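Local coordinates for putative cell invasion protein with MAC/Perforin domain (Bacteroides thetaiotaomicron VPI-5482, PDB 3KK7) that is of unknown function but carries a MACPF domain like those of pore-forming perforin and complement proteins, and may therefore act on membranes, at residues T103-Y108 and V245-S250; T66-D71 and S223-G228; L272-K277 and Y293-L298; T283-F288 and D312-S317. All coordinates share one frame; numbering follows the deposited sequence.

Contact 1 (T103-Y108 and V245-S250); sequences TKALSY and VAINAS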
# COMPACT_ATOMS: atom_id res chain seq x y z
N THR A 103 13.21 -24.10 9.99
CA THR A 103 13.95 -23.16 10.83
C THR A 103 14.75 -22.23 9.90
O THR A 103 15.25 -22.65 8.85
CB THR A 103 14.86 -23.85 11.84
OG1 THR A 103 15.81 -24.64 11.14
CG2 THR A 103 14.05 -24.75 12.77
N LYS A 104 14.78 -20.96 10.26
CA LYS A 104 15.54 -19.97 9.52
C LYS A 104 16.16 -19.09 10.59
O LYS A 104 15.49 -18.75 11.56
CB LYS A 104 14.66 -19.04 8.65
CG LYS A 104 13.45 -19.62 7.94
CD LYS A 104 12.46 -18.44 7.68
CE LYS A 104 11.25 -18.80 6.79
NZ LYS A 104 10.45 -17.56 6.53
N ALA A 105 17.40 -18.69 10.39
CA ALA A 105 18.08 -17.76 11.28
C ALA A 105 18.64 -16.64 10.41
O ALA A 105 19.07 -16.87 9.29
CB ALA A 105 19.21 -18.46 12.06
N LEU A 106 18.62 -15.42 10.93
CA LEU A 106 19.17 -14.27 10.22
C LEU A 106 19.99 -13.42 11.18
O LEU A 106 19.51 -13.05 12.24
CB LEU A 106 18.04 -13.43 9.63
CG LEU A 106 18.45 -12.28 8.73
CD1 LEU A 106 19.23 -12.83 7.51
CD2 LEU A 106 17.19 -11.51 8.33
N SER A 107 21.21 -13.10 10.79
CA SER A 107 22.03 -12.17 11.53
C SER A 107 22.26 -10.94 10.67
O SER A 107 22.52 -11.06 9.47
CB SER A 107 23.37 -12.79 11.82
OG SER A 107 23.22 -14.00 12.53
N TYR A 108 22.22 -9.77 11.31
CA TYR A 108 22.35 -8.51 10.60
C TYR A 108 22.93 -7.42 11.49
O TYR A 108 22.43 -7.14 12.58
CB TYR A 108 20.99 -8.09 9.98
CG TYR A 108 19.79 -7.95 10.91
CD1 TYR A 108 19.13 -9.07 11.43
CD2 TYR A 108 19.26 -6.69 11.21
CE1 TYR A 108 18.00 -8.94 12.28
CE2 TYR A 108 18.14 -6.53 12.03
CZ TYR A 108 17.51 -7.65 12.57
OH TYR A 108 16.40 -7.47 13.37
N VAL A 245 26.53 -18.12 14.72
CA VAL A 245 26.99 -19.21 15.60
C VAL A 245 26.20 -19.19 16.89
O VAL A 245 25.82 -20.26 17.40
CB VAL A 245 28.49 -19.08 15.96
CG1 VAL A 245 28.94 -20.17 16.94
CG2 VAL A 245 29.35 -19.10 14.68
N ALA A 246 25.94 -17.99 17.41
CA ALA A 246 25.25 -17.87 18.68
C ALA A 246 23.81 -18.34 18.57
O ALA A 246 23.35 -19.18 19.35
CB ALA A 246 25.30 -16.46 19.18
N ILE A 247 23.09 -17.81 17.58
CA ILE A 247 21.71 -18.24 17.36
C ILE A 247 21.64 -19.76 17.32
O ILE A 247 20.84 -20.37 18.00
CB ILE A 247 21.12 -17.71 16.04
CG1 ILE A 247 20.84 -16.20 16.17
CG2 ILE A 247 19.82 -18.49 15.69
CD1 ILE A 247 20.39 -15.52 14.84
N ASN A 248 22.53 -20.34 16.52
CA ASN A 248 22.55 -21.77 16.32
C ASN A 248 22.93 -22.59 17.56
O ASN A 248 22.57 -23.76 17.65
CB ASN A 248 23.44 -22.11 15.14
CG ASN A 248 22.77 -23.05 14.16
OD1 ASN A 248 21.62 -22.79 13.71
ND2 ASN A 248 23.47 -24.14 13.80
N ALA A 249 23.64 -22.00 18.51
CA ALA A 249 23.94 -22.68 19.77
C ALA A 249 22.90 -22.39 20.86
O ALA A 249 23.02 -22.89 21.98
CB ALA A 249 25.32 -22.30 20.29
N SER A 250 21.87 -21.61 20.53
CA SER A 250 20.97 -21.04 21.54
C SER A 250 19.57 -21.57 21.54
O SER A 250 18.70 -20.99 22.19
CB SER A 250 20.92 -19.53 21.39
OG SER A 250 22.17 -18.99 21.79
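A helix laid against the sheet of the MACPF domain makes this contact, in which Ile247, on the helix 236-249, sets its two methyl ends on Ala105, Leu106 and Ser107 of the long strand 93-108. The local axes pass 8.9 Å apart and run roughly antiparallel, at 148°, a close spacing, consistent with the small side chains of Ala105 and Ser107 facing the helix. The two branches of Ile247 divide the work. With CG1 anti to its carbonyl carbon and CG2 anti to its backbone nitrogen (chi1 -73°), CG2 comes down on the methyl of Ala105, Ile247 CG2 to Ala105 CB being 3.7 Å. The longer branch reaches further along the strand, where Ile247 CD1 stands 3.7 Å from Leu106 O and 4.0 Å from Ser107 OG. That hydroxyl is not left to apolar company, since it is hydrogen-bonded to Asp244 one turn earlier on the same helix. No hydrogen bond joins the two segments, and the touch is dispersive. Further along the same segment, Ser250 OG bonds Ala246 O at 2.7 Å, with Ser250 OG sitting above the plane of the Ala246 carbonyl. Beside 93-108 in the sheet, strand 157-173 is joined by backbone bonds such as that of Leu106 with Glu161, while Ala246 packs on Ile284 of helix 278-285 and on Phe288 and Leu291 of strand 288-298.

Contact 2 (T66-D71 and S223-G228); sequences TSIIGD and SALFYG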
# COMPACT_ATOMS: atom_id res chain seq x y z
N THR A 66 4.19 -5.53 13.73
CA THR A 66 5.17 -6.11 14.63
C THR A 66 6.58 -6.26 13.99
O THR A 66 7.56 -6.42 14.70
CB THR A 66 4.72 -7.48 15.07
OG1 THR A 66 4.79 -8.39 13.93
CG2 THR A 66 3.31 -7.40 15.67
N SER A 67 6.63 -6.24 12.65
CA SER A 67 7.86 -6.38 11.85
C SER A 67 8.29 -7.84 11.71
O SER A 67 9.33 -8.13 11.13
CB SER A 67 9.02 -5.53 12.37
OG SER A 67 9.77 -6.23 13.33
N ILE A 68 7.49 -8.77 12.24
CA ILE A 68 7.70 -10.19 12.00
C ILE A 68 6.90 -10.51 10.74
O ILE A 68 5.68 -10.37 10.70
CB ILE A 68 7.26 -11.05 13.15
CG1 ILE A 68 7.91 -10.59 14.46
CG2 ILE A 68 7.64 -12.49 12.87
CD1 ILE A 68 9.43 -10.76 14.53
N ILE A 69 7.63 -10.94 9.72
CA ILE A 69 7.08 -11.22 8.40
C ILE A 69 6.08 -12.38 8.48
O ILE A 69 6.43 -13.48 8.90
CB ILE A 69 8.19 -11.61 7.42
CG1 ILE A 69 9.23 -10.48 7.29
CG2 ILE A 69 7.59 -11.94 6.04
CD1 ILE A 69 10.57 -10.98 6.80
N GLY A 70 4.86 -12.11 8.06
CA GLY A 70 3.82 -13.13 8.02
C GLY A 70 3.06 -13.36 9.32
O GLY A 70 2.19 -14.22 9.38
N ASP A 71 3.39 -12.57 10.34
CA ASP A 71 2.74 -12.59 11.64
C ASP A 71 1.26 -12.20 11.48
O ASP A 71 0.95 -11.13 10.98
CB ASP A 71 3.50 -11.59 12.55
CG ASP A 71 2.92 -11.45 13.97
OD1 ASP A 71 1.81 -11.95 14.27
OD2 ASP A 71 3.61 -10.79 14.78
N SER A 223 9.14 -17.18 17.27
CA SER A 223 9.93 -16.13 16.67
C SER A 223 10.73 -15.51 17.78
O SER A 223 10.18 -15.15 18.80
CB SER A 223 9.00 -15.06 16.11
OG SER A 223 9.76 -13.99 15.61
N ALA A 224 12.03 -15.40 17.58
CA ALA A 224 12.94 -14.87 18.59
C ALA A 224 13.81 -13.80 17.93
O ALA A 224 14.33 -14.02 16.83
CB ALA A 224 13.81 -15.99 19.16
N LEU A 225 13.96 -12.66 18.61
CA LEU A 225 14.87 -11.61 18.17
C LEU A 225 16.01 -11.56 19.17
O LEU A 225 15.81 -11.81 20.35
CB LEU A 225 14.18 -10.26 18.11
CG LEU A 225 12.88 -10.23 17.30
CD1 LEU A 225 12.19 -8.91 17.53
CD2 LEU A 225 13.20 -10.46 15.84
N PHE A 226 17.21 -11.25 18.66
CA PHE A 226 18.42 -11.20 19.46
C PHE A 226 19.10 -9.84 19.32
O PHE A 226 19.12 -9.21 18.23
CB PHE A 226 19.42 -12.28 19.04
CG PHE A 226 18.92 -13.69 19.18
CD1 PHE A 226 17.98 -14.21 18.30
CD2 PHE A 226 19.40 -14.52 20.15
CE1 PHE A 226 17.54 -15.49 18.43
CE2 PHE A 226 18.95 -15.80 20.27
CZ PHE A 226 18.03 -16.28 19.40
N TYR A 227 19.67 -9.39 20.43
CA TYR A 227 20.45 -8.17 20.46
C TYR A 227 21.76 -8.45 21.16
O TYR A 227 21.79 -8.69 22.36
CB TYR A 227 19.65 -7.07 21.15
CG TYR A 227 20.37 -5.74 21.17
CD1 TYR A 227 21.24 -5.42 22.21
CD2 TYR A 227 20.17 -4.77 20.16
CE1 TYR A 227 21.90 -4.18 22.23
CE2 TYR A 227 20.83 -3.53 20.19
CZ TYR A 227 21.69 -3.25 21.23
OH TYR A 227 22.35 -2.06 21.29
N GLY A 228 22.85 -8.45 20.38
CA GLY A 228 24.21 -8.72 20.88
C GLY A 228 25.21 -7.56 20.78
O GLY A 228 25.20 -6.77 19.81
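Ile68, in the loop between strands 58-60 and 75-76, illustrates how one branched side chain can dock a turn on a sheet. Its CB points at strand 220-230, and both branches leaving it come near the hydroxyl of Ser223: Ile68 CG2 is 3.8 Å and Ile68 CG1 4.0 Å from Ser223 OG. At the tip the methyl bends off the extended path (chi2 -66°), which brings Ile68 CD1 to 3.4 Å from Ser223 OG. The same methyl meets Leu225 tip to tip, with Ile68 CD1 4.0 Å from Leu225 CD2. Ser223 and Leu225 are two apart on the strand and so present the same face to the loop. As for Ile68 itself, an alanine here would remove the atoms that reach the strand and would probably open a gap over Leu225 and weaken the hold of the turn on the sheet.

The loop is stiffened from within. Ile68 begins a type II turn, closed by Asp71 N to Ile68 O at 3.2 Å, with Gly70 at the third position. Thr66 makes an ST turn, its OG1 accepting from Ile68 N at 3.2 Å, and gives a bond from Thr66 OG1 to Asp71 OD2, 2.8 Å long and arriving above the carboxylate plane. Asp71 also forms a salt bridge with Lys296 on strand 288-298. Arg139 of helix 133-146 packs on Ile68, and Glu161 of strand 157-173 touches both Ile68 and Leu225, so the turn is wedged between that helix and the sheet.

Contact 3 (L272-K277 and Y293-L298); sequences LSIGTK and YSIKTL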
# COMPACT_ATOMS: atom_id res chain seq x y z
N LEU A 272 11.32 -28.72 22.59
CA LEU A 272 11.77 -27.44 22.05
C LEU A 272 12.10 -26.44 23.17
O LEU A 272 11.30 -26.22 24.09
CB LEU A 272 10.72 -26.86 21.08
CG LEU A 272 11.05 -25.50 20.46
CD1 LEU A 272 12.24 -25.65 19.54
CD2 LEU A 272 9.86 -24.92 19.71
N SER A 273 13.27 -25.84 23.10
CA SER A 273 13.63 -24.83 24.09
C SER A 273 14.57 -23.85 23.49
O SER A 273 15.34 -24.19 22.58
CB SER A 273 14.28 -25.46 25.31
OG SER A 273 15.51 -26.07 24.97
N ILE A 274 14.51 -22.63 24.00
CA ILE A 274 15.42 -21.55 23.61
C ILE A 274 16.22 -21.15 24.85
O ILE A 274 15.70 -21.25 25.97
CB ILE A 274 14.65 -20.37 23.02
CG1 ILE A 274 15.59 -19.34 22.44
CG2 ILE A 274 13.77 -19.73 24.08
CD1 ILE A 274 14.82 -18.24 21.68
N GLY A 275 17.47 -20.72 24.65
CA GLY A 275 18.39 -20.39 25.73
C GLY A 275 19.55 -21.37 25.73
O GLY A 275 19.41 -22.50 25.28
N THR A 276 20.72 -20.94 26.18
CA THR A 276 21.87 -21.82 26.30
C THR A 276 22.04 -22.21 27.77
O THR A 276 21.47 -21.58 28.66
CB THR A 276 23.14 -21.12 25.81
OG1 THR A 276 23.30 -19.90 26.52
CG2 THR A 276 23.06 -20.80 24.36
N LYS A 277 22.82 -23.25 28.02
CA LYS A 277 23.32 -23.51 29.37
C LYS A 277 24.72 -24.04 29.21
O LYS A 277 25.20 -24.24 28.09
CB LYS A 277 22.44 -24.52 30.13
N TYR A 293 17.61 -11.83 24.27
CA TYR A 293 16.56 -12.27 23.33
C TYR A 293 15.16 -12.06 23.82
O TYR A 293 14.93 -11.90 25.01
CB TYR A 293 16.70 -13.75 23.01
CG TYR A 293 16.26 -14.72 24.13
CD1 TYR A 293 17.10 -15.01 25.20
CD2 TYR A 293 15.04 -15.40 24.06
CE1 TYR A 293 16.74 -15.91 26.19
CE2 TYR A 293 14.65 -16.32 25.08
CZ TYR A 293 15.51 -16.56 26.13
OH TYR A 293 15.18 -17.43 27.13
N SER A 294 14.21 -12.07 22.90
CA SER A 294 12.82 -12.02 23.23
C SER A 294 12.10 -12.94 22.27
O SER A 294 12.40 -12.94 21.09
CB SER A 294 12.29 -10.59 23.12
OG SER A 294 10.88 -10.52 23.22
N ILE A 295 11.18 -13.75 22.77
CA ILE A 295 10.41 -14.61 21.89
C ILE A 295 8.93 -14.27 21.91
O ILE A 295 8.45 -13.55 22.79
CB ILE A 295 10.61 -16.07 22.20
CG1 ILE A 295 10.12 -16.40 23.60
CG2 ILE A 295 12.05 -16.44 22.05
CD1 ILE A 295 9.60 -17.82 23.65
N LYS A 296 8.25 -14.78 20.90
CA LYS A 296 6.81 -14.65 20.75
C LYS A 296 6.35 -15.85 19.96
O LYS A 296 6.97 -16.18 18.95
CB LYS A 296 6.41 -13.39 19.98
CG LYS A 296 4.86 -13.17 19.96
CD LYS A 296 4.39 -11.80 19.41
CE LYS A 296 4.46 -11.69 17.90
NZ LYS A 296 3.72 -10.47 17.43
N THR A 297 5.28 -16.51 20.41
CA THR A 297 4.74 -17.66 19.69
C THR A 297 3.49 -17.20 18.97
O THR A 297 2.79 -16.31 19.43
CB THR A 297 4.44 -18.85 20.60
OG1 THR A 297 3.64 -18.44 21.71
CG2 THR A 297 5.72 -19.46 21.13
N LEU A 298 3.27 -17.79 17.80
CA LEU A 298 2.12 -17.50 16.96
C LEU A 298 1.31 -18.78 16.91
O LEU A 298 1.80 -19.79 16.40
CB LEU A 298 2.53 -17.12 15.55
CG LEU A 298 3.39 -15.88 15.39
CD1 LEU A 298 3.56 -15.60 13.91
CD2 LEU A 298 2.78 -14.70 16.06
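The phenol ring of Tyr293 has Ile295 CG2, from its own strand, at its edge and in its plane, while Ile274 comes to it obliquely from the facing strand. Both branches of Ile274 touch the same side of the ring outline: Ile274 CG2 lies 3.7 Å from Tyr293 CE2, and Ile274 CD1 is 3.7 Å from Tyr293 CD2. CD1 gets this far because the isoleucine is fully extended, with chi1 -172° and chi2 172°. It ends against Ile295, where the methyls Ile274 CD1 and Ile295 CG2 approach to 3.3 Å, a tight fit. The side chains of Ile274 and of its two partners run past one another, pointing opposite ways. Next to it, Gly275 adopts backbone angles at which a CB would press on the preceding carbonyl oxygen. The hydroxyl of Tyr293 is hydrogen-bonded to Tyr316 O, and a phenylalanine in its place would probably keep much of the apolar contact but leave that carbonyl without this donor. Ile318 also touches all three side chains. With no hydrogen bond between the segments, the small sheet holding strand 271-274 is joined here to the main sheet by buried hydrocarbon and aromatic surface, and polarity is confined to the tyrosine's far end.

Contact 4 (T283-F288 and D312-S317); sequences TITNKF and DITNYS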
# COMPACT_ATOMS: atom_id res chain seq x y z
N THR A 283 30.27 -20.80 24.10
CA THR A 283 30.18 -20.42 22.69
C THR A 283 29.73 -18.97 22.51
O THR A 283 30.11 -18.31 21.54
CB THR A 283 29.15 -21.30 21.92
OG1 THR A 283 29.52 -22.67 22.02
CG2 THR A 283 29.08 -20.93 20.44
N ILE A 284 28.90 -18.49 23.43
CA ILE A 284 28.31 -17.16 23.32
C ILE A 284 29.20 -16.12 23.97
O ILE A 284 29.55 -15.12 23.36
CB ILE A 284 26.90 -17.14 23.96
CG1 ILE A 284 25.92 -17.86 23.03
CG2 ILE A 284 26.43 -15.73 24.21
CD1 ILE A 284 24.71 -18.31 23.71
N THR A 285 29.58 -16.37 25.20
CA THR A 285 30.39 -15.42 25.93
C THR A 285 31.78 -15.17 25.31
O THR A 285 32.32 -14.08 25.44
CB THR A 285 30.52 -15.86 27.38
OG1 THR A 285 31.06 -17.19 27.40
CG2 THR A 285 29.15 -15.83 28.05
N ASN A 286 32.34 -16.19 24.65
CA ASN A 286 33.59 -16.04 23.92
C ASN A 286 33.53 -15.02 22.77
O ASN A 286 34.56 -14.48 22.37
CB ASN A 286 34.06 -17.38 23.34
CG ASN A 286 34.61 -18.36 24.41
OD1 ASN A 286 34.83 -18.02 25.59
ND2 ASN A 286 34.84 -19.60 23.98
N LYS A 287 32.34 -14.74 22.26
CA LYS A 287 32.17 -13.74 21.21
C LYS A 287 31.40 -12.49 21.64
O LYS A 287 31.60 -11.42 21.06
CB LYS A 287 31.47 -14.38 20.01
CG LYS A 287 32.26 -15.50 19.33
CD LYS A 287 33.68 -15.08 18.93
CE LYS A 287 34.45 -16.21 18.30
NZ LYS A 287 35.57 -15.66 17.53
N PHE A 288 30.53 -12.61 22.63
CA PHE A 288 29.66 -11.50 23.02
C PHE A 288 29.81 -11.11 24.47
O PHE A 288 29.82 -11.97 25.34
CB PHE A 288 28.20 -11.88 22.80
CG PHE A 288 27.81 -12.01 21.36
CD1 PHE A 288 27.42 -10.90 20.64
CD2 PHE A 288 27.83 -13.25 20.74
CE1 PHE A 288 27.04 -11.01 19.29
CE2 PHE A 288 27.45 -13.38 19.39
CZ PHE A 288 27.04 -12.24 18.67
N ASP A 312 18.75 -12.39 29.10
CA ASP A 312 20.10 -12.79 28.76
C ASP A 312 20.08 -14.29 28.39
O ASP A 312 19.64 -15.15 29.20
CB ASP A 312 21.08 -12.51 29.91
CG ASP A 312 22.49 -12.98 29.61
OD1 ASP A 312 22.67 -14.20 29.37
OD2 ASP A 312 23.43 -12.14 29.64
N ILE A 313 20.59 -14.59 27.19
CA ILE A 313 20.54 -15.93 26.60
C ILE A 313 21.17 -17.02 27.48
O ILE A 313 20.70 -18.17 27.48
CB ILE A 313 21.19 -15.93 25.19
CG1 ILE A 313 20.74 -17.14 24.36
CG2 ILE A 313 22.71 -15.84 25.28
CD1 ILE A 313 19.29 -17.13 23.97
N THR A 314 22.20 -16.65 28.24
CA THR A 314 22.88 -17.60 29.10
C THR A 314 22.24 -17.72 30.50
O THR A 314 22.60 -18.60 31.26
CB THR A 314 24.32 -17.18 29.32
OG1 THR A 314 24.35 -16.00 30.14
CG2 THR A 314 25.00 -16.88 28.00
N ASN A 315 21.33 -16.81 30.85
CA ASN A 315 20.75 -16.79 32.18
C ASN A 315 19.36 -17.39 32.21
O ASN A 315 18.98 -18.02 33.20
CB ASN A 315 20.69 -15.36 32.70
CG ASN A 315 20.32 -15.28 34.19
OD1 ASN A 315 20.97 -15.92 35.06
ND2 ASN A 315 19.32 -14.46 34.51
N TYR A 316 18.57 -17.19 31.16
CA TYR A 316 17.20 -17.65 31.21
C TYR A 316 16.79 -18.43 29.98
O TYR A 316 16.92 -17.96 28.85
CB TYR A 316 16.27 -16.47 31.46
CG TYR A 316 14.85 -16.89 31.73
CD1 TYR A 316 14.52 -17.59 32.90
CD2 TYR A 316 13.83 -16.59 30.82
CE1 TYR A 316 13.20 -17.98 33.17
CE2 TYR A 316 12.52 -16.99 31.06
CZ TYR A 316 12.21 -17.68 32.23
OH TYR A 316 10.92 -18.08 32.47
N SER A 317 16.29 -19.64 30.24
CA SER A 317 15.84 -20.55 29.20
C SER A 317 14.36 -20.78 29.35
O SER A 317 13.86 -20.87 30.47
CB SER A 317 16.55 -21.89 29.34
OG SER A 317 17.92 -21.71 29.06
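Ile284 and Thr314, whose CA atoms are 7.9 Å apart, lie on helix 278-285, where Ile284 O takes both Lys287 N and Phe288 N, and on a tightly turned loop in which Asp312 O likewise takes both Asn315 N and Tyr316 N. The main apolar touch is a pair of isoleucines crossing at about a right angle. Ile284 CD1 is 3.5 Å from Ile313 CG2, and Ile284 CG2 is 3.9 Å from the same Ile313 CG2, so that both branches of Ile284 bear on the one methyl. Towards the surface, three methyls gather: Thr314 CG2 lies 4.2 Å from Ile284 CG2 and 4.3 Å from Thr285 CG2. Asp312 fixes the rotation of the threonine. Its OD1 accepts Thr314 N at 2.7 Å, an Asx turn, and also Thr314 OG1 at 2.6 Å, on the syn side but 30° out of the carboxylate plane. With its hydroxyl held there, Thr314 offers its methyl to the helix. Leu291 of strand 288-298 touches both isoleucines, Ser250 does the same, and Thr276, ahead of helix 278-285, binds Ile313 through backbone and side chain.

In the fold
From the N terminus the chain lays down 66-71 and then 103-108 before either finds its partner; 223-228 closes contact 2, and 245-250 closes contact 1, so the two cross. Contacts 3 and 4 open only after both have closed and cross each other over a shorter span, as 272-277 and 283-288 open before 293-298 and 312-317 close. None nests in another. The two crossed pairs are stitched together where 220-230 and 288-298 lie side by side in the main sheet, and where Ser250 O meets Gly275 N. Together they bind an early loop, the main sheet, the small sheet and two helices inserted between those strands, a position consistent with the second membrane-inserting cluster of MACPF relatives.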